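Local coordinates for protein putative short-chain dehydrogenase/reductase (Burkholderia xenovorans, PDB 5K9Z) that probably acts as an NAD- or NADP-dependent oxidoreductase on CH-OH groups, as a member of the short-chain dehydrogenase/reductase family, at residues V69-V79 against V119-H130; G87-N95 against M135-V146. All coordinates share one frame; numbering follows the deposited sequence.

Contact 1 (V69-V79 against V119-H130); sequences VSVEAQVAAAV and VLLDGVFYGIKH
Glu72 CB sits over the centre of the Tyr126 ring, 3.5 Å from the centroid, a CH-pi contact; the opposite face carries Asp122 O of the ring's own helix, and Val69 O lies in plane at the edge, 3.4 Å from Tyr126 CD2. Ala76 CB lies over one face of the His130 ring, offset toward its rim and 3.6 Å from the centroid, Lys129 CG is over the other, and the Glu72 carboxylate is at its edge. This is helix-helix packing on one side of a Rossmann-type sheet: the axes of helix 72-79 and helix 119-130 run at 37°. The extended chain, with Glu72 CG trans to the main-chain nitrogen (chi1 176°), carries Glu72 from the Tyr126 face to the edge of the His130 ring, its carboxylate only 10° from the Tyr126 plane. In the loop just before helix 72-79, Val69 O receives a CA-H...O contact of 3.2 Å from Gly123 CA; between the helices, Val75 CG1 rests 3.6 Å from Gly127 CA. One carboxylate oxygen takes two donors: Lys129 NZ reaches the syn lone pair of Glu72 OE2 at 2.7 Å in a salt bridge, while His130 NE2 donates to Glu72 OE2 from the anti side, also at 2.7 Å, nearly in its own ring plane.

Contact 2 (G87-N95 against M135-V146); sequences GRLDCMVNN and MVKQGSGCILSV
Gln138, extended beyond CG, brings its amide to the backbone of Leu89 and holds it by two bonds: Leu89 N donates to Gln138 OE1 at 2.9 Å, and Gln138 NE2 gives a hydrogen to Leu89 O at 2.7 Å. The latter donor stands above the carbonyl plane of Leu89, although the acceptor lies in the amide's own plane. Gln138 CD lies over one face of the Arg88 guanidinium, displaced toward its rim, with the planes 23° apart. Arg88 places CG between its backbone N and carbonyl carbon (chi1 61°) and bends at chi3, which lets NE and NH2 meet Asp90 side-on; Arg88 NH2 to Asp90 OD1 is 2.9 Å. Asp90 OD2 is also bonded to Val17 N. Met135, its chain straight, lays CE 3.9 Å from Leu89 CG. Farther along, the paired strands place Cys91, Val93, Cys142 and Leu144 on one face, where Cys91 SG meets Leu144 CD1 at 3.9 Å, and Met92, Asn94, Ile143 and Ser145 on the other, where Asn94 ND2 donates to Ser145 OG at 3.2 Å. Backbone bonds run from Cys142 N-Asp90 O through to Val146 N-Asn94 O. Such parallel pairing of adjacent central strands, joined through a helix, is the beta-alpha-beta crossover of the Rossmann fold.

In the fold
Contacts 1 and 2 have centres about 13 Å apart and share helix 110-138, whose middle packs on helix 72-86 in contact 1 and whose end enters contact 2. Their segments alternate along the chain: 69-79, 87-95, 119-130, then 135-146. Helix 72-86 leads into strand 91-94, and helix 110-138 into strand 141-146, so contact 1 joins the helices that precede the two strands paired in contact 2. These strands are neighbours in the middle of the seven-stranded parallel sheet. The layers touch directly: Val124 CG1 lies 3.4 Å from Ser145 OG, and Gly127 CA is 3.7 Å from Met92 CE. Contact 1 belongs to the helical layer, contact 2 mainly to the sheet beneath it, and helix 110-138 ties the two together in the Rossmann-type domain.

Contact 1 (V69-V79 against V119-H130)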
loop_
_atom_site.group_PDB
_atom_site.type_symbol
_atom_site.label_atom_id
_atom_site.label_comp_id
_atom_site.label_asym_id
_atom_site.label_seq_id
_atom_site.Cartn_x
_atom_site.Cartn_y
_atom_site.Cartn_z
ATOM N N VAL C 69 5.786 24.456 14.912
ATOM C CA VAL C 69 6.419 23.139 14.974
ATOM C C VAL C 69 7.634 23.022 14.064
ATOM O O VAL C 69 8.429 22.088 14.225
ATOM C CB VAL C 69 5.435 21.989 14.655
ATOM C CG1 VAL C 69 4.278 22.003 15.628
ATOM C CG2 VAL C 69 4.934 22.060 13.210
ATOM N N SER C 70 7.849 23.967 13.154
ATOM C CA SER C 70 9.087 23.911 12.387
ATOM C C SER C 70 10.307 24.314 13.209
ATOM O O SER C 70 11.432 24.130 12.727
ATOM C CB SER C 70 9.001 24.803 11.141
ATOM O OG SER C 70 8.968 26.172 11.489
ATOM N N VAL C 71 10.115 24.816 14.432
ATOM C CA VAL C 71 11.205 25.268 15.306
ATOM C C VAL C 71 11.317 24.297 16.470
ATOM O O VAL C 71 10.443 24.268 17.344
ATOM C CB VAL C 71 10.972 26.691 15.829
ATOM C CG1 VAL C 71 12.168 27.151 16.703
ATOM C CG2 VAL C 71 10.723 27.646 14.671
ATOM N N GLU C 72 12.406 23.527 16.512
ATOM C CA GLU C 72 12.516 22.476 17.522
ATOM C C GLU C 72 12.352 23.036 18.929
ATOM O O GLU C 72 11.670 22.439 19.773
ATOM C CB GLU C 72 13.864 21.768 17.406
ATOM C CG GLU C 72 14.019 20.737 18.516
ATOM C CD GLU C 72 15.333 20.009 18.488
ATOM O OE1 GLU C 72 16.277 20.480 17.823
ATOM O OE2 GLU C 72 15.419 18.949 19.144
ATOM N N ALA C 73 12.962 24.198 19.190
ATOM C CA ALA C 73 12.934 24.776 20.530
ATOM C C ALA C 73 11.510 25.065 20.974
ATOM O O ALA C 73 11.189 24.953 22.159
ATOM C CB ALA C 73 13.768 26.066 20.564
ATOM N N GLN C 74 10.652 25.488 20.040
ATOM C CA GLN C 74 9.271 25.774 20.409
ATOM C C GLN C 74 8.496 24.490 20.703
ATOM O O GLN C 74 7.649 24.459 21.607
ATOM C CB GLN C 74 8.601 26.585 19.305
ATOM C CG GLN C 74 9.221 27.988 19.168
ATOM C CD GLN C 74 8.462 28.857 18.209
ATOM O OE1 GLN C 74 7.261 28.666 17.999
ATOM N NE2 GLN C 74 9.153 29.821 17.615
ATOM N N VAL C 75 8.774 23.424 19.953
ATOM C CA VAL C 75 8.139 22.135 20.235
ATOM C C VAL C 75 8.571 21.634 21.608
ATOM O O VAL C 75 7.746 21.216 22.423
ATOM C CB VAL C 75 8.472 21.122 19.123
ATOM C CG1 VAL C 75 7.982 19.726 19.493
ATOM C CG2 VAL C 75 7.890 21.585 17.777
ATOM N N ALA C 76 9.872 21.716 21.895
ATOM C CA ALA C 76 10.375 21.289 23.199
ATOM C C ALA C 76 9.741 22.111 24.313
ATOM O O ALA C 76 9.388 21.573 25.371
ATOM C CB ALA C 76 11.900 21.409 23.233
ATOM N N ALA C 77 9.587 23.422 24.082
ATOM C CA ALA C 77 8.996 24.311 25.080
ATOM C C ALA C 77 7.523 23.999 25.315
ATOM O O ALA C 77 7.033 24.176 26.435
ATOM C CB ALA C 77 9.166 25.775 24.651
ATOM N N ALA C 78 6.790 23.573 24.275
ATOM C CA ALA C 78 5.393 23.181 24.473
ATOM C C ALA C 78 5.288 21.919 25.334
ATOM O O ALA C 78 4.410 21.822 26.202
ATOM C CB ALA C 78 4.697 22.965 23.127
ATOM N N VAL C 79 6.148 20.926 25.084
ATOM C CA VAL C 79 6.204 19.748 25.955
ATOM C C VAL C 79 6.504 20.160 27.392
ATOM O O VAL C 79 5.845 19.705 28.339
ATOM C CB VAL C 79 7.249 18.743 25.434
ATOM C CG1 VAL C 79 7.528 17.659 26.491
ATOM C CG2 VAL C 79 6.772 18.106 24.144
ATOM N N VAL C 119 7.735 21.960 8.259
ATOM C CA VAL C 119 6.483 21.813 8.987
ATOM C C VAL C 119 6.040 20.345 9.021
ATOM O O VAL C 119 5.693 19.803 10.080
ATOM C CB VAL C 119 5.393 22.706 8.353
ATOM C CG1 VAL C 119 4.077 22.505 9.054
ATOM C CG2 VAL C 119 5.809 24.217 8.330
ATOM N N LEU C 120 5.986 19.698 7.855
ATOM C CA LEU C 120 5.308 18.410 7.758
ATOM C C LEU C 120 6.164 17.237 8.202
ATOM O O LEU C 120 5.609 16.179 8.533
ATOM C CB LEU C 120 4.802 18.180 6.328
ATOM C CG LEU C 120 3.720 19.176 5.867
ATOM C CD1 LEU C 120 3.217 18.889 4.445
ATOM C CD2 LEU C 120 2.542 19.203 6.828
ATOM N N LEU C 121 7.484 17.370 8.168
ATOM C CA LEU C 121 8.380 16.284 8.551
ATOM C C LEU C 121 9.245 16.659 9.747
ATOM O O LEU C 121 9.219 15.945 10.759
ATOM C CB LEU C 121 9.266 15.875 7.359
ATOM C CG LEU C 121 10.374 14.857 7.662
ATOM C CD1 LEU C 121 9.809 13.607 8.332
ATOM C CD2 LEU C 121 11.126 14.488 6.384
ATOM N N ASP C 122 10.009 17.762 9.670
ATOM C CA ASP C 122 10.863 18.129 10.799
ATOM C C ASP C 122 10.029 18.312 12.054
ATOM O O ASP C 122 10.412 17.852 13.138
ATOM C CB ASP C 122 11.631 19.422 10.503
ATOM C CG ASP C 122 12.581 19.299 9.326
ATOM O OD1 ASP C 122 12.930 18.175 8.921
ATOM O OD2 ASP C 122 12.929 20.355 8.758
ATOM N N GLY C 123 8.863 18.955 11.912
ATOM C CA GLY C 123 7.990 19.173 13.057
ATOM C C GLY C 123 7.550 17.879 13.718
ATOM O O GLY C 123 7.374 17.816 14.942
ATOM N N VAL C 124 7.336 16.838 12.921
ATOM C CA VAL C 124 6.967 15.543 13.500
ATOM C C VAL C 124 8.152 14.927 14.233
ATOM O O VAL C 124 7.999 14.354 15.321
ATOM C CB VAL C 124 6.430 14.607 12.409
ATOM C CG1 VAL C 124 6.188 13.231 12.984
ATOM C CG2 VAL C 124 5.172 15.189 11.811
ATOM N N PHE C 125 9.346 15.002 13.632
ATOM C CA PHE C 125 10.552 14.511 14.299
ATOM C C PHE C 125 10.771 15.203 15.642
ATOM O O PHE C 125 11.044 14.543 16.658
ATOM C CB PHE C 125 11.770 14.690 13.391
ATOM C CG PHE C 125 13.091 14.637 14.128
ATOM C CD1 PHE C 125 13.483 13.496 14.812
ATOM C CD2 PHE C 125 13.941 15.728 14.117
ATOM C CE1 PHE C 125 14.703 13.459 15.487
ATOM C CE2 PHE C 125 15.161 15.701 14.790
ATOM C CZ PHE C 125 15.541 14.570 15.468
ATOM N N TYR C 126 10.670 16.537 15.665
ATOM C CA TYR C 126 10.867 17.260 16.923
ATOM C C TYR C 126 9.825 16.842 17.950
ATOM O O TYR C 126 10.144 16.645 19.127
ATOM C CB TYR C 126 10.787 18.778 16.708
ATOM C CG TYR C 126 11.750 19.370 15.698
ATOM C CD1 TYR C 126 13.026 18.851 15.525
ATOM C CD2 TYR C 126 11.364 20.441 14.891
ATOM C CE1 TYR C 126 13.892 19.374 14.594
ATOM C CE2 TYR C 126 12.243 20.995 13.954
ATOM C CZ TYR C 126 13.495 20.450 13.808
ATOM O OH TYR C 126 14.360 20.972 12.879
ATOM N N GLY C 127 8.569 16.689 17.513
ATOM C CA GLY C 127 7.521 16.277 18.430
ATOM C C GLY C 127 7.734 14.875 18.976
ATOM O O GLY C 127 7.523 14.620 20.162
ATOM N N ILE C 128 8.134 13.935 18.120
ATOM C CA ILE C 128 8.410 12.591 18.622
ATOM C C ILE C 128 9.593 12.638 19.580
ATOM O O ILE C 128 9.554 12.078 20.681
ATOM C CB ILE C 128 8.663 11.613 17.460
ATOM C CG1 ILE C 128 7.395 11.456 16.606
ATOM C CG2 ILE C 128 9.120 10.218 18.000
ATOM C CD1 ILE C 128 7.625 10.650 15.360
ATOM N N LYS C 129 10.651 13.335 19.183
ATOM C CA LYS C 129 11.845 13.402 20.022
ATOM C C LYS C 129 11.512 13.913 21.421
ATOM O O LYS C 129 11.818 13.259 22.421
ATOM C CB LYS C 129 12.899 14.280 19.356
ATOM C CG LYS C 129 14.110 14.584 20.245
ATOM C CD LYS C 129 15.095 15.448 19.482
ATOM C CE LYS C 129 16.217 15.970 20.393
ATOM N NZ LYS C 129 17.134 16.857 19.622
ATOM N N HIS C 130 10.864 15.075 21.515
ATOM C CA HIS C 130 10.680 15.684 22.830
ATOM C C HIS C 130 9.532 15.067 23.618
ATOM O O HIS C 130 9.628 14.952 24.844
ATOM C CB HIS C 130 10.558 17.194 22.682
ATOM C CG HIS C 130 11.837 17.803 22.208
ATOM N ND1 HIS C 130 12.891 18.060 23.062
ATOM C CD2 HIS C 130 12.281 18.093 20.962
ATOM C CE1 HIS C 130 13.913 18.529 22.371
ATOM N NE2 HIS C 130 13.569 18.564 21.093
HETATM O O HOH W 1 12.975 22.658 11.009
#

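Contact 2 (G87-N95 against M135-V146)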
loop_
_atom_site.group_PDB
_atom_site.type_symbol
_atom_site.label_atom_id
_atom_site.label_comp_id
_atom_site.label_asym_id
_atom_site.label_seq_id
_atom_site.Cartn_x
_atom_site.Cartn_y
_atom_site.Cartn_z
ATOM N N GLY C 87 2.503 18.001 35.163
ATOM C CA GLY C 87 3.413 17.017 35.720
ATOM C C GLY C 87 3.668 15.797 34.861
ATOM O O GLY C 87 4.537 14.992 35.208
ATOM N N ARG C 88 2.966 15.640 33.742
ATOM C CA ARG C 88 3.156 14.474 32.889
ATOM C C ARG C 88 2.661 14.819 31.495
ATOM O O ARG C 88 1.967 15.815 31.296
ATOM C CB ARG C 88 2.415 13.246 33.447
ATOM C CG ARG C 88 0.910 13.455 33.549
ATOM C CD ARG C 88 0.187 12.289 34.208
ATOM N NE ARG C 88 0.367 11.020 33.496
ATOM C CZ ARG C 88 1.166 10.036 33.903
ATOM N NH1 ARG C 88 1.859 10.167 35.026
ATOM N NH2 ARG C 88 1.271 8.921 33.196
ATOM N N LEU C 89 3.028 13.975 30.528
ATOM C CA LEU C 89 2.489 14.023 29.171
ATOM C C LEU C 89 2.107 12.607 28.752
ATOM O O LEU C 89 2.958 11.712 28.732
ATOM C CB LEU C 89 3.497 14.604 28.184
ATOM C CG LEU C 89 2.993 14.716 26.746
ATOM C CD1 LEU C 89 1.783 15.651 26.660
ATOM C CD2 LEU C 89 4.112 15.187 25.834
ATOM N N ASP C 90 0.829 12.395 28.449
ATOM C CA ASP C 90 0.359 11.058 28.102
ATOM C C ASP C 90 0.176 10.852 26.612
ATOM O O ASP C 90 0.337 9.729 26.128
ATOM C CB ASP C 90 -0.960 10.773 28.805
ATOM C CG ASP C 90 -0.809 10.771 30.299
ATOM O OD1 ASP C 90 -0.104 9.875 30.800
ATOM O OD2 ASP C 90 -1.399 11.646 30.968
ATOM N N CYS C 91 -0.169 11.905 25.879
ATOM C CA CYS C 91 -0.476 11.775 24.467
ATOM C C CYS C 91 0.060 12.994 23.737
ATOM O O CYS C 91 -0.152 14.125 24.178
ATOM C CB CYS C 91 -1.987 11.628 24.240
ATOM S SG CYS C 91 -2.413 11.506 22.488
ATOM N N MET C 92 0.793 12.760 22.655
ATOM C CA MET C 92 1.294 13.819 21.787
ATOM C C MET C 92 0.648 13.671 20.415
ATOM O O MET C 92 0.664 12.576 19.847
ATOM C CB MET C 92 2.809 13.736 21.652
ATOM C CG MET C 92 3.391 14.731 20.661
ATOM S SD MET C 92 3.424 16.386 21.351
ATOM C CE MET C 92 4.326 17.295 20.091
ATOM N N VAL C 93 0.106 14.756 19.867
ATOM C CA VAL C 93 -0.502 14.720 18.536
ATOM C C VAL C 93 0.257 15.683 17.630
ATOM O O VAL C 93 0.149 16.906 17.774
ATOM C CB VAL C 93 -1.999 15.049 18.575
ATOM C CG1 VAL C 93 -2.592 14.979 17.165
ATOM C CG2 VAL C 93 -2.734 14.062 19.468
ATOM N N ASN C 94 1.027 15.136 16.691
ATOM C CA ASN C 94 1.752 15.934 15.706
ATOM C C ASN C 94 0.816 16.189 14.540
ATOM O O ASN C 94 0.613 15.313 13.698
ATOM C CB ASN C 94 3.003 15.215 15.228
ATOM C CG ASN C 94 3.956 14.923 16.349
ATOM O OD1 ASN C 94 4.366 15.831 17.068
ATOM N ND2 ASN C 94 4.288 13.648 16.533
ATOM N N ASN C 95 0.237 17.383 14.499
ATOM C CA ASN C 95 -0.766 17.734 13.507
ATOM C C ASN C 95 -0.464 19.113 12.933
ATOM O O ASN C 95 -0.082 20.034 13.664
ATOM C CB ASN C 95 -2.166 17.693 14.130
ATOM C CG ASN C 95 -3.212 18.375 13.264
ATOM O OD1 ASN C 95 -3.603 19.517 13.526
ATOM N ND2 ASN C 95 -3.651 17.693 12.224
ATOM N N MET C 135 8.135 10.832 27.943
ATOM C CA MET C 135 7.328 9.629 28.108
ATOM C C MET C 135 8.151 8.428 28.544
ATOM O O MET C 135 7.650 7.601 29.315
ATOM C CB MET C 135 6.567 9.323 26.819
ATOM C CG MET C 135 5.458 10.331 26.561
ATOM S SD MET C 135 4.744 10.077 24.934
ATOM C CE MET C 135 3.471 11.342 24.902
ATOM N N VAL C 136 9.397 8.294 28.069
ATOM C CA VAL C 136 10.180 7.133 28.490
ATOM C C VAL C 136 10.429 7.180 29.989
ATOM O O VAL C 136 10.577 6.132 30.627
ATOM C CB VAL C 136 11.507 6.992 27.704
ATOM C CG1 VAL C 136 11.227 6.796 26.213
ATOM C CG2 VAL C 136 12.421 8.172 27.943
ATOM N N LYS C 137 10.439 8.376 30.583
ATOM C CA LYS C 137 10.542 8.470 32.040
ATOM C C LYS C 137 9.296 7.912 32.721
ATOM O O LYS C 137 9.397 7.235 33.751
ATOM C CB LYS C 137 10.766 9.921 32.464
ATOM C CG LYS C 137 12.095 10.527 32.025
ATOM C CD LYS C 137 12.217 11.973 32.504
ATOM C CE LYS C 137 13.520 12.624 32.057
ATOM N NZ LYS C 137 14.672 12.171 32.881
ATOM N N GLN C 138 8.113 8.187 32.162
ATOM C CA GLN C 138 6.863 7.641 32.696
ATOM C C GLN C 138 6.772 6.127 32.530
ATOM O O GLN C 138 6.080 5.461 33.308
ATOM C CB GLN C 138 5.661 8.296 31.993
ATOM C CG GLN C 138 5.406 9.748 32.380
ATOM C CD GLN C 138 4.669 10.542 31.301
ATOM O OE1 GLN C 138 4.670 11.780 31.331
ATOM N NE2 GLN C 138 4.045 9.838 30.339
ATOM N N GLY C 139 7.407 5.572 31.499
ATOM C CA GLY C 139 7.141 4.197 31.129
ATOM C C GLY C 139 5.822 4.007 30.414
ATOM O O GLY C 139 5.307 2.889 30.373
ATOM N N SER C 140 5.242 5.076 29.866
ATOM C CA SER C 140 3.975 4.979 29.150
ATOM C C SER C 140 3.781 6.257 28.349
ATOM O O SER C 140 4.402 7.287 28.626
ATOM C CB SER C 140 2.781 4.780 30.090
ATOM O OG SER C 140 2.578 5.959 30.859
ATOM N N GLY C 141 2.906 6.177 27.372
ATOM C CA GLY C 141 2.593 7.330 26.552
ATOM C C GLY C 141 2.299 6.911 25.130
ATOM O O GLY C 141 2.662 5.828 24.673
ATOM N N CYS C 142 1.674 7.830 24.393
ATOM C CA CYS C 142 1.187 7.556 23.054
ATOM C C CYS C 142 1.531 8.755 22.183
ATOM O O CYS C 142 1.098 9.871 22.478
ATOM C CB CYS C 142 -0.329 7.318 23.087
ATOM S SG CYS C 142 -1.001 6.858 21.528
ATOM N N ILE C 143 2.309 8.539 21.125
ATOM C CA ILE C 143 2.690 9.605 20.202
ATOM C C ILE C 143 1.977 9.372 18.876
ATOM O O ILE C 143 2.141 8.321 18.241
ATOM C CB ILE C 143 4.213 9.667 20.016
ATOM C CG1 ILE C 143 4.892 9.878 21.381
ATOM C CG2 ILE C 143 4.572 10.786 19.083
ATOM C CD1 ILE C 143 6.417 9.782 21.346
ATOM N N LEU C 144 1.187 10.350 18.456
ATOM C CA LEU C 144 0.322 10.197 17.291
ATOM C C LEU C 144 0.613 11.302 16.289
ATOM O O LEU C 144 0.760 12.464 16.666
ATOM C CB LEU C 144 -1.160 10.228 17.701
ATOM C CG LEU C 144 -1.604 9.167 18.708
ATOM C CD1 LEU C 144 -3.022 9.411 19.210
ATOM C CD2 LEU C 144 -1.491 7.792 18.069
ATOM N N SER C 145 0.699 10.941 15.010
ATOM C CA SER C 145 0.961 11.909 13.957
ATOM C C SER C 145 -0.163 11.856 12.930
ATOM O O SER C 145 -0.595 10.775 12.521
ATOM C CB SER C 145 2.307 11.642 13.277
ATOM O OG SER C 145 3.379 11.702 14.212
ATOM N N VAL C 146 -0.628 13.022 12.498
ATOM C CA VAL C 146 -1.671 13.091 11.474
ATOM C C VAL C 146 -0.938 13.117 10.140
ATOM O O VAL C 146 -0.390 14.153 9.730
ATOM C CB VAL C 146 -2.577 14.306 11.664
ATOM C CG1 VAL C 146 -3.656 14.384 10.534
ATOM C CG2 VAL C 146 -3.219 14.254 13.056
HETATM O O HOH W 2 2.923 6.002 33.984
HETATM O O HOH W 3 1.234 7.676 29.591
#